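Local coordinates for protein anaphase-promoting complex subunit cut9 (Schizosaccharomyces pombe, PDB 2XPI) that serves as a TPR-repeat subunit of the anaphase-promoting complex, the ubiquitin ligase that controls mitosis and G1, where it homodimerizes and binds hcn1, at residues A[225-230]-A[235-240]; A[364-369]-A[373-378]. One frame throughout, in Å; residues are numbered along the deposited sequence.

Contact 1. Residues A[225-230]-A[235-240]; sequences EALMVD and EAFDQL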
ATOM      1  N   GLU A 225     -27.185  -6.268 -10.019  1.00 54.81           N
ATOM      2  CA  GLU A 225     -27.692  -5.024 -10.550  1.00 54.22           C
ATOM      3  C   GLU A 225     -26.637  -4.248 -11.314  1.00 52.45           C
ATOM      4  O   GLU A 225     -26.934  -3.687 -12.375  1.00 56.07           O
ATOM      5  CB  GLU A 225     -28.304  -4.159  -9.468  1.00 56.75           C
ATOM      6  CG  GLU A 225     -29.691  -3.777  -9.872  1.00 63.84           C
ATOM      7  CD  GLU A 225     -30.138  -2.464  -9.313  1.00 69.19           C
ATOM      8  OE1 GLU A 225     -30.941  -1.784 -10.000  1.00 70.23           O
ATOM      9  OE2 GLU A 225     -29.694  -2.124  -8.191  1.00 71.40           O
ATOM     10  N   ALA A 226     -25.418  -4.200 -10.775  1.00 44.24           N
ATOM     11  CA  ALA A 226     -24.313  -3.565 -11.475  1.00 38.89           C
ATOM     12  C   ALA A 226     -24.241  -4.077 -12.912  1.00 42.13           C
ATOM     13  O   ALA A 226     -24.250  -3.287 -13.864  1.00 44.76           O
ATOM     14  CB  ALA A 226     -22.989  -3.815 -10.742  1.00 35.78           C
ATOM     15  N   LEU A 227     -24.192  -5.402 -13.066  1.00 43.07           N
ATOM     16  CA  LEU A 227     -24.051  -6.018 -14.381  1.00 41.86           C
ATOM     17  C   LEU A 227     -25.228  -5.713 -15.304  1.00 45.53           C
ATOM     18  O   LEU A 227     -25.033  -5.381 -16.470  1.00 50.97           O
ATOM     19  CB  LEU A 227     -23.795  -7.519 -14.266  1.00 42.15           C
ATOM     20  CG  LEU A 227     -22.334  -7.982 -14.191  1.00 44.86           C
ATOM     21  CD1 LEU A 227     -22.214  -9.488 -14.202  1.00 46.13           C
ATOM     22  CD2 LEU A 227     -21.495  -7.413 -15.343  1.00 46.27           C
ATOM     23  N   MET A 228     -26.453  -5.806 -14.808  1.00 44.75           N
ATOM     24  CA  MET A 228     -27.594  -5.456 -15.647  1.00 45.90           C
ATOM     25  C   MET A 228     -27.497  -4.003 -16.091  1.00 50.00           C
ATOM     26  O   MET A 228     -27.800  -3.683 -17.241  1.00 51.30           O
ATOM     27  CB  MET A 228     -28.924  -5.707 -14.932  1.00 44.87           C
ATOM     28  CG  MET A 228     -29.137  -7.142 -14.496  1.00 43.69           C
ATOM     29  SD  MET A 228     -29.067  -8.284 -15.886  1.00 76.53           S
ATOM     30  CE  MET A 228     -30.527  -7.812 -16.818  1.00 52.40           C
ATOM     31  N   VAL A 229     -27.059  -3.124 -15.184  1.00 51.08           N
ATOM     32  CA  VAL A 229     -26.920  -1.699 -15.495  1.00 51.62           C
ATOM     33  C   VAL A 229     -25.864  -1.414 -16.574  1.00 53.26           C
ATOM     34  O   VAL A 229     -26.084  -0.592 -17.468  1.00 55.10           O
ATOM     35  CB  VAL A 229     -26.608  -0.864 -14.235  1.00 48.76           C
ATOM     36  CG1 VAL A 229     -26.293   0.592 -14.613  1.00 46.29           C
ATOM     37  CG2 VAL A 229     -27.759  -0.934 -13.255  1.00 48.12           C
ATOM     38  N   ASP A 230     -24.717  -2.087 -16.478  1.00 51.43           N
ATOM     39  CA  ASP A 230     -23.644  -1.925 -17.453  1.00 49.48           C
ATOM     40  C   ASP A 230     -22.847  -3.223 -17.502  1.00 45.00           C
ATOM     41  O   ASP A 230     -22.181  -3.596 -16.542  1.00 40.72           O
ATOM     42  CB  ASP A 230     -22.732  -0.740 -17.080  1.00 50.71           C
ATOM     43  CG  ASP A 230     -21.733  -0.378 -18.193  1.00 54.89           C
ATOM     44  OD1 ASP A 230     -21.103  -1.302 -18.762  1.00 54.74           O
ATOM     45  OD2 ASP A 230     -21.567   0.839 -18.496  1.00 56.73           O
ATOM     46  N   GLU A 235     -15.866  -6.060 -12.285  1.00 36.16           N
ATOM     47  CA  GLU A 235     -15.474  -6.264 -10.883  1.00 38.08           C
ATOM     48  C   GLU A 235     -16.611  -6.974 -10.170  1.00 40.25           C
ATOM     49  O   GLU A 235     -16.366  -7.762  -9.263  1.00 41.44           O
ATOM     50  CB  GLU A 235     -15.179  -4.968 -10.093  1.00 39.52           C
ATOM     51  CG  GLU A 235     -13.903  -4.216 -10.409  1.00 44.70           C
ATOM     52  CD  GLU A 235     -12.598  -4.870  -9.973  1.00 48.58           C
ATOM     53  OE1 GLU A 235     -12.414  -5.285  -8.812  1.00 47.54           O
ATOM     54  OE2 GLU A 235     -11.698  -4.904 -10.818  1.00 53.73           O
ATOM     55  N   ALA A 236     -17.850  -6.643 -10.549  1.00 39.72           N
ATOM     56  CA  ALA A 236     -19.044  -7.300 -10.021  1.00 39.96           C
ATOM     57  C   ALA A 236     -19.121  -8.784 -10.423  1.00 41.73           C
ATOM     58  O   ALA A 236     -19.262  -9.655  -9.574  1.00 44.23           O
ATOM     59  CB  ALA A 236     -20.282  -6.573 -10.488  1.00 40.69           C
ATOM     60  N   PHE A 237     -19.046  -9.047 -11.720  1.00 41.56           N
ATOM     61  CA  PHE A 237     -18.995 -10.392 -12.286  1.00 44.48           C
ATOM     62  C   PHE A 237     -17.928 -11.212 -11.589  1.00 46.11           C
ATOM     63  O   PHE A 237     -18.158 -12.345 -11.158  1.00 48.61           O
ATOM     64  CB  PHE A 237     -18.647 -10.287 -13.778  1.00 47.04           C
ATOM     65  CG  PHE A 237     -18.797 -11.560 -14.532  1.00 50.66           C
ATOM     66  CD1 PHE A 237     -20.000 -12.252 -14.522  1.00 53.80           C
ATOM     67  CD2 PHE A 237     -17.745 -12.068 -15.271  1.00 52.19           C
ATOM     68  CE1 PHE A 237     -20.143 -13.449 -15.221  1.00 54.46           C
ATOM     69  CE2 PHE A 237     -17.883 -13.250 -15.983  1.00 54.27           C
ATOM     70  CZ  PHE A 237     -19.082 -13.945 -15.953  1.00 54.56           C
ATOM     71  N   ASP A 238     -16.743 -10.636 -11.477  1.00 44.81           N
ATOM     72  CA  ASP A 238     -15.664 -11.339 -10.828  1.00 44.26           C
ATOM     73  C   ASP A 238     -15.994 -11.639  -9.360  1.00 45.00           C
ATOM     74  O   ASP A 238     -15.610 -12.679  -8.849  1.00 47.90           O
ATOM     75  CB  ASP A 238     -14.360 -10.564 -10.961  1.00 44.58           C
ATOM     76  CG  ASP A 238     -13.239 -11.194 -10.172  1.00 50.96           C
ATOM     77  OD1 ASP A 238     -12.716 -10.536  -9.240  1.00 52.61           O
ATOM     78  OD2 ASP A 238     -12.906 -12.366 -10.458  1.00 55.13           O
ATOM     79  N   GLN A 239     -16.696 -10.737  -8.678  1.00 41.94           N
ATOM     80  CA  GLN A 239     -17.129 -11.024  -7.317  1.00 42.82           C
ATOM     81  C   GLN A 239     -18.171 -12.146  -7.291  1.00 45.52           C
ATOM     82  O   GLN A 239     -18.014 -13.114  -6.563  1.00 47.50           O
ATOM     83  CB  GLN A 239     -17.676  -9.783  -6.610  1.00 41.42           C
ATOM     84  CG  GLN A 239     -16.616  -8.804  -6.109  1.00 41.86           C
ATOM     85  CD  GLN A 239     -15.495  -9.469  -5.319  1.00 45.21           C
ATOM     86  OE1 GLN A 239     -15.711 -10.009  -4.231  1.00 49.70           O
ATOM     87  NE2 GLN A 239     -14.287  -9.421  -5.863  1.00 44.27           N
ATOM     88  N   LEU A 240     -19.233 -12.018  -8.080  1.00 44.75           N
ATOM     89  CA  LEU A 240     -20.240 -13.069  -8.155  1.00 44.64           C
ATOM     90  C   LEU A 240     -19.590 -14.422  -8.384  1.00 48.01           C
ATOM     91  O   LEU A 240     -19.756 -15.326  -7.586  1.00 53.20           O
ATOM     92  CB  LEU A 240     -21.242 -12.788  -9.265  1.00 43.17           C
ATOM     93  CG  LEU A 240     -22.223 -11.669  -8.922  1.00 44.67           C
ATOM     94  CD1 LEU A 240     -22.864 -11.126 -10.180  1.00 45.24           C
ATOM     95  CD2 LEU A 240     -23.282 -12.148  -7.931  1.00 45.89           C
TER

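Contact 2. Residues A[364-369]-A[373-378]; sequences DLVDRH and AVTWLA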
ATOM      1  N   ASP A 364       9.151 -21.736  -5.359  1.00 65.87           N
ATOM      2  CA  ASP A 364       9.245 -20.342  -5.782  1.00 67.97           C
ATOM      3  C   ASP A 364       7.940 -19.591  -5.622  1.00 62.67           C
ATOM      4  O   ASP A 364       7.935 -18.362  -5.629  1.00 63.49           O
ATOM      5  CB  ASP A 364       9.868 -20.148  -7.175  1.00 74.34           C
ATOM      6  CG  ASP A 364       8.962 -20.578  -8.294  1.00 76.03           C
ATOM      7  OD1 ASP A 364       8.518 -19.711  -9.089  1.00 75.49           O
ATOM      8  OD2 ASP A 364       8.723 -21.798  -8.389  1.00 77.74           O
ATOM      9  N   LEU A 365       6.844 -20.324  -5.447  1.00 58.11           N
ATOM     10  CA  LEU A 365       5.583 -19.691  -5.093  1.00 54.20           C
ATOM     11  C   LEU A 365       5.653 -19.155  -3.660  1.00 55.17           C
ATOM     12  O   LEU A 365       5.271 -18.010  -3.404  1.00 55.08           O
ATOM     13  CB  LEU A 365       4.411 -20.643  -5.270  1.00 51.06           C
ATOM     14  CG  LEU A 365       3.831 -20.848  -6.672  1.00 49.76           C
ATOM     15  CD1 LEU A 365       2.616 -21.781  -6.614  1.00 47.91           C
ATOM     16  CD2 LEU A 365       3.431 -19.535  -7.273  1.00 48.78           C
ATOM     17  N   VAL A 366       6.163 -19.945  -2.718  1.00 56.42           N
ATOM     18  CA  VAL A 366       6.250 -19.405  -1.361  1.00 60.86           C
ATOM     19  C   VAL A 366       7.318 -18.330  -1.290  1.00 67.32           C
ATOM     20  O   VAL A 366       7.259 -17.445  -0.442  1.00 68.86           O
ATOM     21  CB  VAL A 366       6.475 -20.457  -0.255  1.00 58.12           C
ATOM     22  CG1 VAL A 366       5.937 -21.800  -0.679  1.00 56.52           C
ATOM     23  CG2 VAL A 366       7.928 -20.525   0.119  1.00 57.86           C
ATOM     24  N   ASP A 367       8.284 -18.389  -2.196  1.00 72.04           N
ATOM     25  CA  ASP A 367       9.285 -17.335  -2.247  1.00 77.18           C
ATOM     26  C   ASP A 367       8.695 -16.005  -2.704  1.00 75.22           C
ATOM     27  O   ASP A 367       8.995 -14.969  -2.126  1.00 76.22           O
ATOM     28  CB  ASP A 367      10.468 -17.709  -3.135  1.00 83.31           C
ATOM     29  CG  ASP A 367      11.585 -16.677  -3.067  1.00 91.74           C
ATOM     30  OD1 ASP A 367      12.266 -16.451  -4.094  1.00 95.66           O
ATOM     31  OD2 ASP A 367      11.772 -16.075  -1.979  1.00 94.07           O
ATOM     32  N   ARG A 368       7.851 -16.034  -3.732  1.00 73.74           N
ATOM     33  CA  ARG A 368       7.371 -14.791  -4.343  1.00 73.52           C
ATOM     34  C   ARG A 368       5.919 -14.439  -4.006  1.00 71.02           C
ATOM     35  O   ARG A 368       5.523 -13.284  -4.123  1.00 72.78           O
ATOM     36  CB  ARG A 368       7.572 -14.819  -5.860  1.00 75.13           C
ATOM     37  CG  ARG A 368       6.644 -15.764  -6.584  1.00 77.17           C
ATOM     38  CD  ARG A 368       7.072 -15.969  -8.026  1.00 81.99           C
ATOM     39  NE  ARG A 368       8.523 -15.896  -8.155  1.00 88.44           N
ATOM     40  CZ  ARG A 368       9.148 -15.222  -9.119  1.00 95.47           C
ATOM     41  NH1 ARG A 368       8.441 -14.575 -10.046  1.00 96.78           N
ATOM     42  NH2 ARG A 368      10.478 -15.191  -9.165  1.00 99.00           N
ATOM     43  N   HIS A 369       5.127 -15.425  -3.590  1.00 67.00           N
ATOM     44  CA  HIS A 369       3.735 -15.169  -3.223  1.00 63.04           C
ATOM     45  C   HIS A 369       3.340 -15.840  -1.907  1.00 60.10           C
ATOM     46  O   HIS A 369       2.419 -16.644  -1.870  1.00 57.16           O
ATOM     47  CB  HIS A 369       2.786 -15.649  -4.317  1.00 61.44           C
ATOM     48  CG  HIS A 369       3.006 -15.000  -5.646  1.00 65.18           C
ATOM     49  ND1 HIS A 369       2.766 -13.660  -5.872  1.00 67.85           N
ATOM     50  CD2 HIS A 369       3.411 -15.516  -6.833  1.00 65.70           C
ATOM     51  CE1 HIS A 369       3.025 -13.378  -7.137  1.00 68.49           C
ATOM     52  NE2 HIS A 369       3.417 -14.486  -7.742  1.00 66.79           N
ATOM     53  N   ALA A 373      -3.183 -17.611  -1.277  1.00 33.79           N
ATOM     54  CA  ALA A 373      -3.727 -18.947  -0.978  1.00 34.36           C
ATOM     55  C   ALA A 373      -3.282 -20.030  -1.963  1.00 39.29           C
ATOM     56  O   ALA A 373      -3.066 -21.172  -1.565  1.00 41.61           O
ATOM     57  CB  ALA A 373      -5.247 -18.908  -0.918  1.00 29.27           C
ATOM     58  N   VAL A 374      -3.151 -19.687  -3.242  1.00 41.01           N
ATOM     59  CA  VAL A 374      -2.664 -20.666  -4.204  1.00 43.59           C
ATOM     60  C   VAL A 374      -1.312 -21.196  -3.785  1.00 45.49           C
ATOM     61  O   VAL A 374      -1.010 -22.363  -4.005  1.00 47.13           O
ATOM     62  CB  VAL A 374      -2.447 -20.093  -5.612  1.00 44.49           C
ATOM     63  CG1 VAL A 374      -3.022 -21.055  -6.652  1.00 41.18           C
ATOM     64  CG2 VAL A 374      -3.030 -18.705  -5.731  1.00 48.54           C
ATOM     65  N   THR A 375      -0.477 -20.327  -3.224  1.00 44.84           N
ATOM     66  CA  THR A 375       0.869 -20.741  -2.857  1.00 44.59           C
ATOM     67  C   THR A 375       0.814 -21.951  -1.950  1.00 44.66           C
ATOM     68  O   THR A 375       1.567 -22.904  -2.131  1.00 44.96           O
ATOM     69  CB  THR A 375       1.647 -19.626  -2.175  1.00 44.41           C
ATOM     70  OG1 THR A 375       2.002 -18.666  -3.167  1.00 47.16           O
ATOM     71  CG2 THR A 375       2.926 -20.171  -1.540  1.00 42.47           C
ATOM     72  N   TRP A 376      -0.102 -21.926  -0.993  1.00 44.41           N
ATOM     73  CA  TRP A 376      -0.173 -23.006  -0.022  1.00 44.23           C
ATOM     74  C   TRP A 376      -0.986 -24.205  -0.506  1.00 42.56           C
ATOM     75  O   TRP A 376      -0.805 -25.300  -0.010  1.00 41.83           O
ATOM     76  CB  TRP A 376      -0.582 -22.472   1.341  1.00 43.25           C
ATOM     77  CG  TRP A 376       0.322 -21.317   1.705  1.00 44.18           C
ATOM     78  CD1 TRP A 376       0.037 -19.995   1.587  1.00 45.30           C
ATOM     79  CD2 TRP A 376       1.675 -21.391   2.163  1.00 44.93           C
ATOM     80  NE1 TRP A 376       1.108 -19.237   1.974  1.00 46.96           N
ATOM     81  CE2 TRP A 376       2.133 -20.070   2.327  1.00 46.22           C
ATOM     82  CE3 TRP A 376       2.543 -22.445   2.460  1.00 45.50           C
ATOM     83  CZ2 TRP A 376       3.411 -19.773   2.784  1.00 45.60           C
ATOM     84  CZ3 TRP A 376       3.822 -22.147   2.910  1.00 45.76           C
ATOM     85  CH2 TRP A 376       4.238 -20.824   3.076  1.00 45.74           C
ATOM     86  N   LEU A 377      -1.830 -23.999  -1.513  1.00 42.80           N
ATOM     87  CA  LEU A 377      -2.438 -25.109  -2.242  1.00 42.10           C
ATOM     88  C   LEU A 377      -1.324 -25.940  -2.848  1.00 44.52           C
ATOM     89  O   LEU A 377      -1.360 -27.161  -2.799  1.00 46.82           O
ATOM     90  CB  LEU A 377      -3.345 -24.586  -3.350  1.00 39.57           C
ATOM     91  CG  LEU A 377      -4.488 -25.375  -4.028  1.00 39.23           C
ATOM     92  CD1 LEU A 377      -4.200 -25.559  -5.493  1.00 38.35           C
ATOM     93  CD2 LEU A 377      -4.885 -26.691  -3.376  1.00 37.51           C
ATOM     94  N   ALA A 378      -0.322 -25.267  -3.408  1.00 44.20           N
ATOM     95  CA  ALA A 378       0.777 -25.946  -4.093  1.00 41.62           C
ATOM     96  C   ALA A 378       1.663 -26.731  -3.112  1.00 40.27           C
ATOM     97  O   ALA A 378       2.056 -27.877  -3.382  1.00 39.22           O
ATOM     98  CB  ALA A 378       1.605 -24.952  -4.905  1.00 40.12           C
TER

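Contact 1. Residues A[225-230]-A[235-240]
The extended second torsion of Leu-227 (chi2 -175°) helps carry CD1 out toward Phe-237. On the other helix, Phe-237 has CG opposite the backbone N and beside the carbonyl carbon (chi1 -170°). These torsions bring CD1 of Leu-227 to CD1 of Phe-237 at 3.6 Å. The same methyl also lies 3.7 Å from Phe-237 CB, so it meets both the root of the side chain and the near part of the ring. The leucine meets the ring at a slant. Beside this pair, Ala-226 CB and Ala-236 CB point at each other, 3.9 Å apart. Here the backbones come nearest within the contact, with the two CA atoms 6.6 Å apart. Leu-227 CD1 also touches Leu-240 CD1 more loosely, at 4.4 Å. All five touching residues are buried, and the contact is apolar.

The segment axes run at 141°, roughly antiparallel, as expected where the last helix of one TPR repeat (4) packs on the first helix of the next (5). Leu-254 of helix 248-257 packs on both Leu-227 and Leu-240, while Phe-237 stacks with Tyr-275 of helix 268-276. Toward helix 198-212, Tyr-204 touches Glu-235 and Gln-239.

Contact 2. Residues A[364-369]-A[373-378]
Thr-375 points its CB at residues 364-369, and each of its side-chain atoms touches that segment. CB faces the carbonyl of His-369. From there the side chain forks. OG1 sits beside the threonine's own backbone N (chi1 -73°) and donates a hydrogen bond to His-369 O. The modelled length of this bond is very short and is doubtful at this resolution. OG1 also lies against His-369 CB. The other branch, CG2, turns to Val-366. It packs 3.4 Å from Val-366 CA and 3.5 Å from Val-366 CG1, and the two side chains cross at about a right angle. CG2 also lies over the centre of one face of the Trp-376 ring, 3.9 Å above its plane.

This is the antiparallel junction between consecutive TPR repeats: the last helix of TPR 8 packs on the first helix of TPR 9, as in a TPR superhelix. The segment axes are 8.9 Å apart and run at 154° to each other. His-369 is the first residue to leave the helical conformation, so the hydroxyl's carbonyl partner belongs to the residue just after the first helix.

With an alanine here OG1 and CG2 are gone; His-369 O would probably lose this donor, and a gap would probably open at the indole face and beside Val-366, where CG2 now sits.

Val-366 also meets the tryptophan, with CB 4.0 Å from Trp-376 CH2. The indole is held at its other end by a hydrogen bond from NE1 to Pro-370 O in the connecting loop. Lys-398 of helix 389-402 makes a cation-pi contact with it. On the buried side, Leu-365 CD1 rests on Ala-378 CB at 3.7 Å. Helix 342-352 closes this side, with Tyr-342 on Leu-365 and Leu-346 on Ala-378.

Overall arrangement
Contact 1 closes along the chain before contact 2 opens. Their centres are about 29 Å apart, their nearest atoms about 13 Å apart, and they do not touch. They share no helix. Contact 1 joins helices 216-229 and 234-242, and contact 2 joins helices 355-368 and 373-385. Each is a junction between consecutive TPR repeats of the all-helical chain. Contact 1, between repeats 4 and 5, falls among repeats 1-7, which mediate homodimerization. The OE2 of its Glu-235 takes a hydrogen bond from the backbone N of Cys-102 of the second subunit. Contact 2 joins repeat 8, one of those that bind hcn1, to repeat 9.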